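Local coordinates for protein lipolytic enzyme, G-D-S-L family (Bacteroides thetaiotaomicron, PDB 7BR2) that metabolises the drug diltiazem in a gut bacterium, as a serine esterase of the SGNH (GDSL) hydrolase family, at residues Gly32-Ser37 with Leu355-Trp360; Glu96-Asn101 with Val151-Asn156; Ile132-Thr137 with Asn173-Thr178; Leu317-Glu322 with Lys342-Gln347. All blocks are in the same frame, centred on the assembly; numbering follows the deposited sequence.

Contact 1 (Gly32-Ser37 with Leu355-Trp360); sequences GGRYHS and LNEYRW
Trp-360 carries this contact, with Arg-34 lying over one face of its indole and Ser-37 packed beside its five-membered ring. The guanidinium of Arg-34 stacks on the six-membered ring, CZ 3.8 Å from the ring centroid and the two planes 26° apart, a cation-pi pair. Further back along the same extended chain, CG sits over the five-membered ring as a CH-pi contact. With CG anti to the carbonyl carbon (chi1 -77°) and the next two torsions near 180°, the arginine spans the whole indole and still reaches Glu-357. There it grips side-on: NE meets OE1 of Glu-357 at 2.7 Å and NH2 meets OE2 at 2.7 Å, both bonds nearly straight. Carboxylate and guanidinium are nearly coplanar, and the two-point grip fixes the rotation of the guanidinium as it lies on the indole. At the rim of the indole, NE1 of Trp-360 gives its hydrogen to Gly-33 O (3.0 Å), coming from above the carbonyl plane. Ser-37 places CB 3.7 Å from Trp-360 CD1. Asn-356 ND2 bonds Ser-37 O at 3.2 Å and makes a weaker bond to OG, to which Arg-359 NH2 also donates weakly. Arg-359 is steadied by its NE bond to Asn-356 OD1 and a salt bridge to Glu-363. One water joins His-36 ND1 to Arg-359, while the other imidazole nitrogen is bonded to Thr-30 O. The contact thus ties the loop before helix 35-46, and that helix's first turn, to the long helix 344-377, whose other neighbours here include helix 417-437 through Leu-355 and Arg-359.

Contact 2 (Glu96-Asn101 with Val151-Asn156); sequences EYNGDN and VFKKKN
The ring of Tyr-97 lies under the backbone of Lys-155: CA of Lys-155 stands over its centre, 4.0 Å from the ring centroid, as a CH-pi contact, and CB of Lys-155 covers the side of the same face near Tyr-97 CD2. The carbonyl O of Lys-153 approaches obliquely, 3.4 Å from Tyr-97 CB. A first torsion of -79°, CG anti to the carbonyl carbon, turns the ring toward the start of helix 155-173; its hydroxyl bonds Thr-158 OG1 there and Ser-92 O of its own loop. The second flat group is the amide of Asn-98, which works in both directions on the backbone opposite. Its ND2 donates to Val-151 O at 2.9 Å, with the acceptor close to the amide plane, and its OD1 accepts from Lys-153 N at 3.1 Å in a nearly straight bond (173°). Two main-chain groups on either side of Phe-152 therefore fix the rotation of this amide. Lys-153 curls back through bends at chi3 and chi4, letting NZ make a weak bond to the same OD1. The Phe-152 ring crosses the Asn-98 side chain at about a right angle, CD1 lying 3.8 Å from ND2, and meets Tyr-95 edge-to-face. Lys-155 sends its ammonium away from Tyr-97, to Ser-92 OG and the carbonyls of Met-89 and Gly-93. The bridged backbone runs into a type II beta turn, Phe-152 to Lys-155, that leads into the helix. An asparagine amide spanning a peptide N-H and a nearby C=O is a side-chain mimic of backbone pairing, here joining two loops of the SGNH hydrolase domain.

Contact 3 (Ile132-Thr137 with Asn173-Thr178); sequences IVMTGT and NGWEFT
Ile-132 rides on the indole of Trp-175. Its CB stands over the five-membered ring, 3.6 Å from the centroid and only 6° off the normal, a CH-pi contact. From CB the two branches part: CG1 goes out above the NE1 edge of the pyrrole, 3.9 Å from Trp-175 NE1, and CG2 covers the junction of the two rings, 3.7 Å from CD2. CD1, at the tip, leads away from the tryptophan. With chi1 at -54°, CG1 is anti to the carbonyl carbon and CG2 anti to the backbone N, a setting that spreads both branches across the ring. The opposite face of the indole is covered by CB of Asn-173, so the ring is sandwiched. Met-134 bends at chi2 and chi3 to bring CE within 3.8 Å of Trp-175 CE3, while its CB packs beside the Phe-177 ring. On the other face of the sheet the methyls of Thr-135 and Thr-178 lie side by side. Val-133 CG2 touches Glu-176 OE2, an oxygen whose main partner is Arg-131. The backbones pair as parallel strands: Met-134 N bonds Glu-176 O, Thr-178 N bonds Met-134 O at 3.0 Å, and Gly-136 N bonds Thr-178 O at 2.8 Å; the bond from Glu-176 N to Ile-132 O is weak. Strands 131-136 and 176-179 are the two ends of a beta-alpha-beta crossover through helix 155-173, which packs on the Met-134 and Phe-177 face together with helix 102-125. Strand 82-85 flanks 131-136 on its other side, and 176-179 is one edge strand of the five-stranded parallel sheet.

Contact 4 (Leu317-Glu322 with Lys342-Gln347); sequences LIDDQE and KTPQYQ
Ile-318, at the end of strand 313-318, makes the main touch with the start of helix 344-377. Its CG2, anti to the backbone N, presses on the Pro-344 ring, 3.6 Å from CD, and CB comes nearly as close to the same carbon. The other branch runs out extended, and CD1 ends 4.0 Å from the Thr-343 methyl, the two side chains lying side by side and pointing the same way. Gln-345 OE1 also comes near the CG2 methyl; the NE2 of that amide is bonded to Glu-303. Next comes Asp-319, whose CB lies 3.9 Å from Pro-344 CG while its carboxylate turns to strand 443-449, bonding Lys-444 N and forming a salt bridge with Arg-443. Ile-318 to Gln-321 form a type I' beta turn, the tight two-residue connection of a beta hairpin, closed by backbone bonds in both directions between Ile-318 and Gln-321. The hairpin joins strands 313-318 and 321-327 of an antiparallel sheet, and the proline packs against its corner. Proline is well suited to the first turn of a helix, where its missing N-H costs no bond. Just before it Thr-343 is the N-cap: chi1 of 77° sets OG1 between the backbone N and the carbonyl carbon, and OG1 accepts from Tyr-346 N at 3.0 Å. Past the turn, the carbonyl O of Glu-322 touches the aliphatic part of Lys-342, 3.7 Å from CD, a plain packing contact.

Contacts 1 and 3 are buried, whereas contacts 2 and 4 are only partly so and lie far apart, on opposite sides of the chain's centre with about 53 Å between their own centres. Contacts 1 and 4 share helix 344-377, the latter at its N-terminal end and the former further along. Contacts 2 and 3 both involve helix 155-173, one at its start and the other at the strand pairing that it bridges. Chemistry follows place: contact 3 is sheet hydrogen bonding backed by apolar packing, contact 1 combines charge with aromatic stacking, contact 2 pairs a tyrosine ring packed on backbone with an amide that bridges two main-chain groups, and contact 4 is almost wholly apolar.

Contact 1 (Gly32-Ser37 with Leu355-Trp360)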
# COMPACT_ATOMS: atom_id res chain seq x y z
N GLY A 32 1.63 11.33 -1.83
CA GLY A 32 0.20 11.45 -1.86
C GLY A 32 -0.55 10.15 -2.03
O GLY A 32 -1.79 10.18 -2.10
N GLY A 33 0.14 9.01 -2.11
CA GLY A 33 -0.51 7.74 -2.36
C GLY A 33 -0.68 6.86 -1.12
O GLY A 33 -0.19 7.15 -0.03
N ARG A 34 -1.35 5.73 -1.33
CA ARG A 34 -1.77 4.88 -0.22
C ARG A 34 -1.18 3.47 -0.24
O ARG A 34 -1.51 2.67 0.64
CB ARG A 34 -3.30 4.78 -0.18
CG ARG A 34 -4.01 6.00 0.41
CD ARG A 34 -5.51 5.80 0.31
NE ARG A 34 -6.31 6.89 0.86
CZ ARG A 34 -6.57 8.04 0.22
NH1 ARG A 34 -6.06 8.30 -0.98
NH2 ARG A 34 -7.34 8.95 0.81
N TYR A 35 -0.30 3.15 -1.19
CA TYR A 35 0.18 1.77 -1.26
C TYR A 35 0.81 1.35 0.06
O TYR A 35 0.61 0.22 0.51
CB TYR A 35 1.17 1.60 -2.42
CG TYR A 35 2.52 2.27 -2.25
CD1 TYR A 35 3.55 1.68 -1.50
CD2 TYR A 35 2.80 3.48 -2.88
CE1 TYR A 35 4.80 2.30 -1.36
CE2 TYR A 35 4.04 4.10 -2.76
CZ TYR A 35 5.04 3.50 -2.00
OH TYR A 35 6.26 4.13 -1.88
N HIS A 36 1.54 2.26 0.71
CA HIS A 36 2.16 1.93 1.99
C HIS A 36 1.12 1.76 3.07
O HIS A 36 1.24 0.88 3.94
CB HIS A 36 3.19 3.00 2.37
CG HIS A 36 2.77 4.41 2.06
ND1 HIS A 36 1.89 5.12 2.86
CD2 HIS A 36 3.12 5.24 1.05
CE1 HIS A 36 1.70 6.32 2.34
NE2 HIS A 36 2.45 6.42 1.25
N SER A 37 0.06 2.58 3.03
CA SER A 37 -1.05 2.41 3.96
C SER A 37 -1.78 1.09 3.72
O SER A 37 -2.19 0.42 4.67
CB SER A 37 -2.00 3.60 3.85
OG SER A 37 -3.00 3.57 4.85
N LEU A 355 -10.01 3.46 10.55
CA LEU A 355 -9.02 4.00 11.47
C LEU A 355 -7.69 4.26 10.75
O LEU A 355 -7.06 5.33 10.94
CB LEU A 355 -8.82 3.04 12.64
CG LEU A 355 -10.01 2.95 13.60
CD1 LEU A 355 -9.89 1.74 14.52
CD2 LEU A 355 -10.15 4.23 14.42
N ASN A 356 -7.27 3.31 9.91
CA ASN A 356 -6.00 3.42 9.21
C ASN A 356 -6.02 4.57 8.21
O ASN A 356 -5.00 5.24 8.02
CB ASN A 356 -5.68 2.11 8.51
CG ASN A 356 -4.34 2.14 7.81
OD1 ASN A 356 -3.32 2.45 8.42
ND2 ASN A 356 -4.34 1.83 6.51
N GLU A 357 -7.17 4.82 7.57
CA GLU A 357 -7.27 5.95 6.64
C GLU A 357 -7.21 7.30 7.37
O GLU A 357 -6.53 8.23 6.92
CB GLU A 357 -8.55 5.80 5.81
CG GLU A 357 -8.98 7.01 5.00
CD GLU A 357 -8.08 7.32 3.81
OE1 GLU A 357 -7.32 6.42 3.37
OE2 GLU A 357 -8.13 8.48 3.32
N TYR A 358 -7.90 7.42 8.51
CA TYR A 358 -7.75 8.62 9.36
C TYR A 358 -6.28 8.87 9.68
O TYR A 358 -5.78 10.01 9.58
CB TYR A 358 -8.52 8.45 10.67
CG TYR A 358 -10.02 8.60 10.63
CD1 TYR A 358 -10.61 9.72 10.06
CD2 TYR A 358 -10.85 7.66 11.22
CE1 TYR A 358 -11.98 9.88 10.05
CE2 TYR A 358 -12.23 7.81 11.20
CZ TYR A 358 -12.78 8.92 10.61
OH TYR A 358 -14.15 9.09 10.58
N ARG A 359 -5.59 7.80 10.09
CA ARG A 359 -4.16 7.88 10.40
C ARG A 359 -3.36 8.34 9.20
O ARG A 359 -2.51 9.23 9.31
CB ARG A 359 -3.67 6.51 10.88
CG ARG A 359 -2.18 6.43 11.13
CD ARG A 359 -1.64 5.03 10.82
NE ARG A 359 -1.80 4.65 9.41
CZ ARG A 359 -1.02 5.09 8.42
NH1 ARG A 359 -0.01 5.91 8.69
NH2 ARG A 359 -1.23 4.68 7.17
N TRP A 360 -3.63 7.75 8.03
CA TRP A 360 -2.91 8.13 6.82
C TRP A 360 -3.07 9.62 6.53
O TRP A 360 -2.10 10.29 6.14
CB TRP A 360 -3.40 7.27 5.64
CG TRP A 360 -2.85 7.68 4.31
CD1 TRP A 360 -1.69 7.25 3.73
CD2 TRP A 360 -3.44 8.63 3.41
NE1 TRP A 360 -1.53 7.86 2.51
CE2 TRP A 360 -2.58 8.72 2.29
CE3 TRP A 360 -4.59 9.41 3.43
CZ2 TRP A 360 -2.85 9.56 1.20
CZ3 TRP A 360 -4.86 10.25 2.35
CH2 TRP A 360 -3.99 10.31 1.25
O HOH W 1 0.96 5.13 5.38
O HOH W 2 -5.41 4.01 4.26

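Contact 2 (Glu96-Asn101 with Val151-Asn156)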
# COMPACT_ATOMS: atom_id res chain seq x y z
N GLU A 96 10.51 17.32 -22.72
CA GLU A 96 11.58 17.25 -23.71
C GLU A 96 11.64 15.93 -24.46
O GLU A 96 12.35 15.85 -25.47
CB GLU A 96 12.94 17.49 -23.05
CG GLU A 96 13.22 18.90 -22.56
CD GLU A 96 12.66 19.18 -21.18
OE1 GLU A 96 11.70 18.49 -20.76
OE2 GLU A 96 13.23 20.06 -20.49
N TYR A 97 10.94 14.89 -24.00
CA TYR A 97 10.95 13.64 -24.76
C TYR A 97 10.25 13.79 -26.10
O TYR A 97 10.49 13.00 -27.01
CB TYR A 97 10.31 12.50 -23.97
CG TYR A 97 11.23 11.90 -22.94
CD1 TYR A 97 12.30 11.09 -23.33
CD2 TYR A 97 11.06 12.16 -21.59
CE1 TYR A 97 13.17 10.55 -22.39
CE2 TYR A 97 11.92 11.62 -20.64
CZ TYR A 97 12.98 10.82 -21.05
OH TYR A 97 13.85 10.28 -20.12
N ASN A 98 9.37 14.79 -26.23
CA ASN A 98 8.68 15.04 -27.48
C ASN A 98 9.34 16.17 -28.27
O ASN A 98 8.76 16.66 -29.25
CB ASN A 98 7.21 15.35 -27.21
CG ASN A 98 6.48 14.16 -26.60
OD1 ASN A 98 6.88 13.00 -26.76
ND2 ASN A 98 5.41 14.45 -25.86
N GLY A 99 10.53 16.60 -27.85
CA GLY A 99 11.26 17.65 -28.52
C GLY A 99 12.32 17.09 -29.46
O GLY A 99 12.34 15.90 -29.79
N ASP A 100 13.23 17.97 -29.85
CA ASP A 100 14.17 17.63 -30.92
C ASP A 100 15.28 16.70 -30.45
O ASP A 100 15.78 15.90 -31.24
CB ASP A 100 14.78 18.92 -31.44
CG ASP A 100 13.75 19.82 -32.07
OD1 ASP A 100 13.35 19.58 -33.23
OD2 ASP A 100 13.30 20.74 -31.36
N ASN A 101 15.65 16.76 -29.17
CA ASN A 101 16.84 16.07 -28.69
C ASN A 101 16.47 15.01 -27.66
O ASN A 101 17.10 14.90 -26.61
CB ASN A 101 17.80 17.10 -28.10
CG ASN A 101 18.30 18.10 -29.14
OD1 ASN A 101 18.84 17.72 -30.19
ND2 ASN A 101 18.08 19.39 -28.88
N VAL A 151 1.31 11.83 -24.68
CA VAL A 151 2.30 10.87 -24.17
C VAL A 151 3.70 11.45 -24.29
O VAL A 151 4.10 11.92 -25.37
CB VAL A 151 2.21 9.55 -24.94
CG1 VAL A 151 3.33 8.61 -24.53
CG2 VAL A 151 0.88 8.91 -24.73
N PHE A 152 4.48 11.39 -23.20
CA PHE A 152 5.91 11.69 -23.26
C PHE A 152 6.62 10.43 -23.76
O PHE A 152 6.84 9.49 -23.01
CB PHE A 152 6.42 12.16 -21.91
CG PHE A 152 5.68 13.37 -21.37
CD1 PHE A 152 5.63 14.55 -22.11
CD2 PHE A 152 5.01 13.32 -20.17
CE1 PHE A 152 4.95 15.66 -21.63
CE2 PHE A 152 4.32 14.43 -19.69
CZ PHE A 152 4.28 15.59 -20.43
N LYS A 153 7.00 10.44 -25.04
CA LYS A 153 7.40 9.21 -25.72
C LYS A 153 8.70 8.65 -25.15
O LYS A 153 9.71 9.36 -25.04
CB LYS A 153 7.54 9.46 -27.23
CG LYS A 153 6.21 9.63 -27.94
CD LYS A 153 6.34 9.78 -29.45
CE LYS A 153 6.38 11.22 -29.93
NZ LYS A 153 7.71 11.86 -29.83
N LYS A 154 8.67 7.37 -24.81
CA LYS A 154 9.81 6.60 -24.33
C LYS A 154 10.33 7.03 -22.96
O LYS A 154 11.43 6.64 -22.56
CB LYS A 154 10.93 6.59 -25.37
CG LYS A 154 10.51 5.88 -26.66
CD LYS A 154 10.27 4.41 -26.29
CE LYS A 154 9.87 3.52 -27.44
NZ LYS A 154 9.60 2.14 -26.96
N LYS A 155 9.51 7.77 -22.21
CA LYS A 155 9.90 8.20 -20.87
C LYS A 155 10.06 7.00 -19.93
O LYS A 155 11.01 6.92 -19.13
CB LYS A 155 8.87 9.21 -20.36
CG LYS A 155 8.75 9.38 -18.86
CD LYS A 155 7.78 10.49 -18.51
CE LYS A 155 7.57 10.62 -17.00
NZ LYS A 155 8.80 11.05 -16.29
N ASN A 156 9.17 6.01 -20.06
CA ASN A 156 9.30 4.84 -19.20
C ASN A 156 10.56 4.03 -19.49
O ASN A 156 10.98 3.25 -18.63
CB ASN A 156 8.09 3.93 -19.31
CG ASN A 156 7.98 3.00 -18.13
OD1 ASN A 156 7.99 3.45 -16.99
ND2 ASN A 156 7.95 1.70 -18.38

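Contact 3 (Ile132-Thr137 with Asn173-Thr178)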
# COMPACT_ATOMS: atom_id res chain seq x y z
N ILE A 132 17.95 -2.61 3.50
CA ILE A 132 17.70 -1.75 2.35
C ILE A 132 16.95 -2.54 1.28
O ILE A 132 17.34 -3.66 0.93
CB ILE A 132 19.02 -1.18 1.78
CG1 ILE A 132 19.82 -0.47 2.88
CG2 ILE A 132 18.74 -0.18 0.67
CD1 ILE A 132 19.11 0.74 3.46
N VAL A 133 15.86 -1.97 0.77
CA VAL A 133 15.04 -2.62 -0.26
C VAL A 133 14.87 -1.65 -1.44
O VAL A 133 14.11 -0.68 -1.34
CB VAL A 133 13.68 -3.07 0.28
CG1 VAL A 133 12.87 -3.73 -0.82
CG2 VAL A 133 13.86 -4.01 1.47
N MET A 134 15.55 -1.94 -2.55
CA MET A 134 15.31 -1.17 -3.77
C MET A 134 13.96 -1.58 -4.35
O MET A 134 13.71 -2.77 -4.53
CB MET A 134 16.42 -1.42 -4.78
CG MET A 134 17.79 -0.92 -4.35
SD MET A 134 17.90 0.87 -4.30
CE MET A 134 18.36 1.15 -2.59
N THR A 135 13.08 -0.61 -4.59
CA THR A 135 11.75 -0.90 -5.13
C THR A 135 11.58 -0.06 -6.39
O THR A 135 11.45 1.17 -6.31
CB THR A 135 10.62 -0.60 -4.13
OG1 THR A 135 10.46 0.81 -3.99
CG2 THR A 135 10.94 -1.18 -2.80
N GLY A 136 11.58 -0.72 -7.55
CA GLY A 136 11.49 -0.03 -8.82
C GLY A 136 10.16 0.67 -8.94
O GLY A 136 9.12 0.06 -8.70
N THR A 137 10.18 1.97 -9.24
CA THR A 137 8.95 2.76 -9.24
C THR A 137 7.91 2.20 -10.21
O THR A 137 8.23 1.55 -11.21
CB THR A 137 9.23 4.21 -9.62
OG1 THR A 137 7.99 4.90 -9.76
CG2 THR A 137 9.99 4.29 -10.93
N ASN A 173 25.47 -4.82 -3.40
CA ASN A 173 25.54 -4.43 -2.00
C ASN A 173 24.82 -5.38 -1.06
O ASN A 173 24.84 -5.15 0.15
CB ASN A 173 25.01 -3.01 -1.85
CG ASN A 173 25.84 -2.02 -2.63
OD1 ASN A 173 27.03 -1.90 -2.37
ND2 ASN A 173 25.23 -1.31 -3.57
N GLY A 174 24.22 -6.44 -1.57
CA GLY A 174 23.54 -7.36 -0.68
C GLY A 174 22.19 -6.87 -0.22
O GLY A 174 21.74 -7.23 0.87
N TRP A 175 21.53 -6.06 -1.04
CA TRP A 175 20.21 -5.53 -0.75
C TRP A 175 19.16 -6.32 -1.53
O TRP A 175 19.45 -6.91 -2.57
CB TRP A 175 20.14 -4.06 -1.13
CG TRP A 175 21.14 -3.23 -0.44
CD1 TRP A 175 21.74 -3.52 0.75
CD2 TRP A 175 21.63 -1.95 -0.84
NE1 TRP A 175 22.60 -2.51 1.10
CE2 TRP A 175 22.54 -1.53 0.15
CE3 TRP A 175 21.38 -1.12 -1.93
CZ2 TRP A 175 23.22 -0.31 0.07
CZ3 TRP A 175 22.06 0.10 -2.01
CH2 TRP A 175 22.96 0.49 -1.02
N GLU A 176 17.93 -6.29 -1.02
CA GLU A 176 16.82 -6.92 -1.73
C GLU A 176 16.29 -6.00 -2.82
O GLU A 176 16.52 -4.79 -2.80
CB GLU A 176 15.71 -7.31 -0.75
CG GLU A 176 16.22 -8.14 0.44
CD GLU A 176 15.20 -8.31 1.56
OE1 GLU A 176 14.94 -9.47 1.94
OE2 GLU A 176 14.69 -7.29 2.07
N PHE A 177 15.59 -6.58 -3.79
CA PHE A 177 15.07 -5.81 -4.91
C PHE A 177 13.69 -6.33 -5.28
O PHE A 177 13.47 -7.55 -5.33
CB PHE A 177 16.00 -5.90 -6.14
CG PHE A 177 15.44 -5.24 -7.38
CD1 PHE A 177 14.60 -5.93 -8.25
CD2 PHE A 177 15.75 -3.91 -7.66
CE1 PHE A 177 14.06 -5.31 -9.38
CE2 PHE A 177 15.23 -3.28 -8.80
CZ PHE A 177 14.38 -3.99 -9.66
N THR A 178 12.78 -5.40 -5.57
CA THR A 178 11.50 -5.72 -6.17
C THR A 178 11.14 -4.59 -7.13
O THR A 178 11.64 -3.47 -7.00
CB THR A 178 10.41 -5.91 -5.12
OG1 THR A 178 9.21 -6.34 -5.77
CG2 THR A 178 10.14 -4.61 -4.38

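Contact 4 (Leu317-Glu322 with Lys342-Gln347)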
# COMPACT_ATOMS: atom_id res chain seq x y z
N LEU A 317 -25.57 -17.66 8.19
CA LEU A 317 -25.58 -16.62 9.20
C LEU A 317 -24.30 -16.72 10.02
O LEU A 317 -23.81 -17.81 10.29
CB LEU A 317 -26.79 -16.74 10.13
CG LEU A 317 -28.20 -16.63 9.54
CD1 LEU A 317 -28.74 -18.00 9.24
CD2 LEU A 317 -29.11 -15.90 10.50
N ILE A 318 -23.73 -15.57 10.38
CA ILE A 318 -22.58 -15.54 11.26
C ILE A 318 -22.93 -14.59 12.40
O ILE A 318 -23.30 -13.44 12.14
CB ILE A 318 -21.30 -15.09 10.54
CG1 ILE A 318 -21.02 -16.02 9.35
CG2 ILE A 318 -20.11 -15.10 11.52
CD1 ILE A 318 -19.67 -15.83 8.69
N ASP A 319 -22.85 -15.08 13.63
CA ASP A 319 -23.28 -14.32 14.80
C ASP A 319 -24.69 -13.76 14.61
O ASP A 319 -24.99 -12.62 14.97
CB ASP A 319 -22.28 -13.21 15.14
CG ASP A 319 -21.12 -13.71 15.98
OD1 ASP A 319 -21.11 -14.91 16.30
OD2 ASP A 319 -20.24 -12.89 16.32
N ASP A 320 -25.53 -14.55 13.94
CA ASP A 320 -26.95 -14.28 13.70
C ASP A 320 -27.20 -13.16 12.69
O ASP A 320 -28.30 -12.59 12.65
CB ASP A 320 -27.71 -13.98 15.01
CG ASP A 320 -29.21 -14.27 14.89
OD1 ASP A 320 -29.58 -15.31 14.30
OD2 ASP A 320 -30.03 -13.47 15.40
N GLN A 321 -26.22 -12.84 11.85
CA GLN A 321 -26.42 -11.88 10.77
C GLN A 321 -26.46 -12.64 9.45
O GLN A 321 -25.53 -13.37 9.11
CB GLN A 321 -25.31 -10.83 10.72
CG GLN A 321 -25.82 -9.40 10.98
CD GLN A 321 -26.74 -8.85 9.87
OE1 GLN A 321 -26.47 -8.98 8.66
NE2 GLN A 321 -27.85 -8.23 10.29
N GLU A 322 -27.55 -12.45 8.71
CA GLU A 322 -27.69 -13.12 7.43
C GLU A 322 -26.64 -12.60 6.46
O GLU A 322 -26.51 -11.40 6.24
CB GLU A 322 -29.10 -12.90 6.89
CG GLU A 322 -29.32 -13.45 5.50
CD GLU A 322 -30.80 -13.56 5.14
OE1 GLU A 322 -31.67 -13.32 6.01
OE2 GLU A 322 -31.09 -13.92 3.97
N LYS A 342 -20.87 -8.57 4.68
CA LYS A 342 -21.79 -8.58 5.81
C LYS A 342 -21.30 -9.40 7.00
O LYS A 342 -21.95 -9.36 8.05
CB LYS A 342 -23.15 -9.11 5.36
CG LYS A 342 -23.86 -8.21 4.37
CD LYS A 342 -25.16 -8.87 3.94
CE LYS A 342 -25.85 -8.14 2.80
NZ LYS A 342 -27.29 -7.86 3.10
N THR A 343 -20.19 -10.13 6.88
CA THR A 343 -19.74 -10.92 8.02
C THR A 343 -19.26 -9.99 9.14
O THR A 343 -18.78 -8.88 8.87
CB THR A 343 -18.61 -11.90 7.66
OG1 THR A 343 -17.36 -11.21 7.53
CG2 THR A 343 -18.94 -12.64 6.35
N PRO A 344 -19.38 -10.43 10.39
CA PRO A 344 -18.89 -9.60 11.50
C PRO A 344 -17.41 -9.34 11.44
O PRO A 344 -16.98 -8.22 11.72
CB PRO A 344 -19.29 -10.41 12.74
CG PRO A 344 -20.47 -11.21 12.27
CD PRO A 344 -20.13 -11.60 10.86
N GLN A 345 -16.61 -10.34 11.04
CA GLN A 345 -15.17 -10.14 10.93
C GLN A 345 -14.83 -9.16 9.81
O GLN A 345 -13.82 -8.45 9.90
CB GLN A 345 -14.43 -11.47 10.74
CG GLN A 345 -14.74 -12.23 9.45
CD GLN A 345 -15.76 -13.37 9.63
OE1 GLN A 345 -16.76 -13.24 10.34
NE2 GLN A 345 -15.53 -14.48 8.92
N TYR A 346 -15.64 -9.11 8.75
CA TYR A 346 -15.39 -8.12 7.71
C TYR A 346 -15.77 -6.73 8.19
O TYR A 346 -15.09 -5.75 7.86
CB TYR A 346 -16.14 -8.46 6.41
CG TYR A 346 -15.54 -7.74 5.22
CD1 TYR A 346 -14.44 -8.27 4.55
CD2 TYR A 346 -16.03 -6.51 4.80
CE1 TYR A 346 -13.88 -7.61 3.48
CE2 TYR A 346 -15.47 -5.83 3.73
CZ TYR A 346 -14.39 -6.39 3.07
OH TYR A 346 -13.83 -5.76 1.99
N GLN A 347 -16.84 -6.61 8.97
CA GLN A 347 -17.17 -5.34 9.59
C GLN A 347 -16.06 -4.87 10.53
O GLN A 347 -15.68 -3.68 10.53
CB GLN A 347 -18.50 -5.47 10.32
CG GLN A 347 -19.72 -5.64 9.42
CD GLN A 347 -20.01 -4.40 8.58
OE1 GLN A 347 -19.96 -4.44 7.35
NE2 GLN A 347 -20.31 -3.30 9.25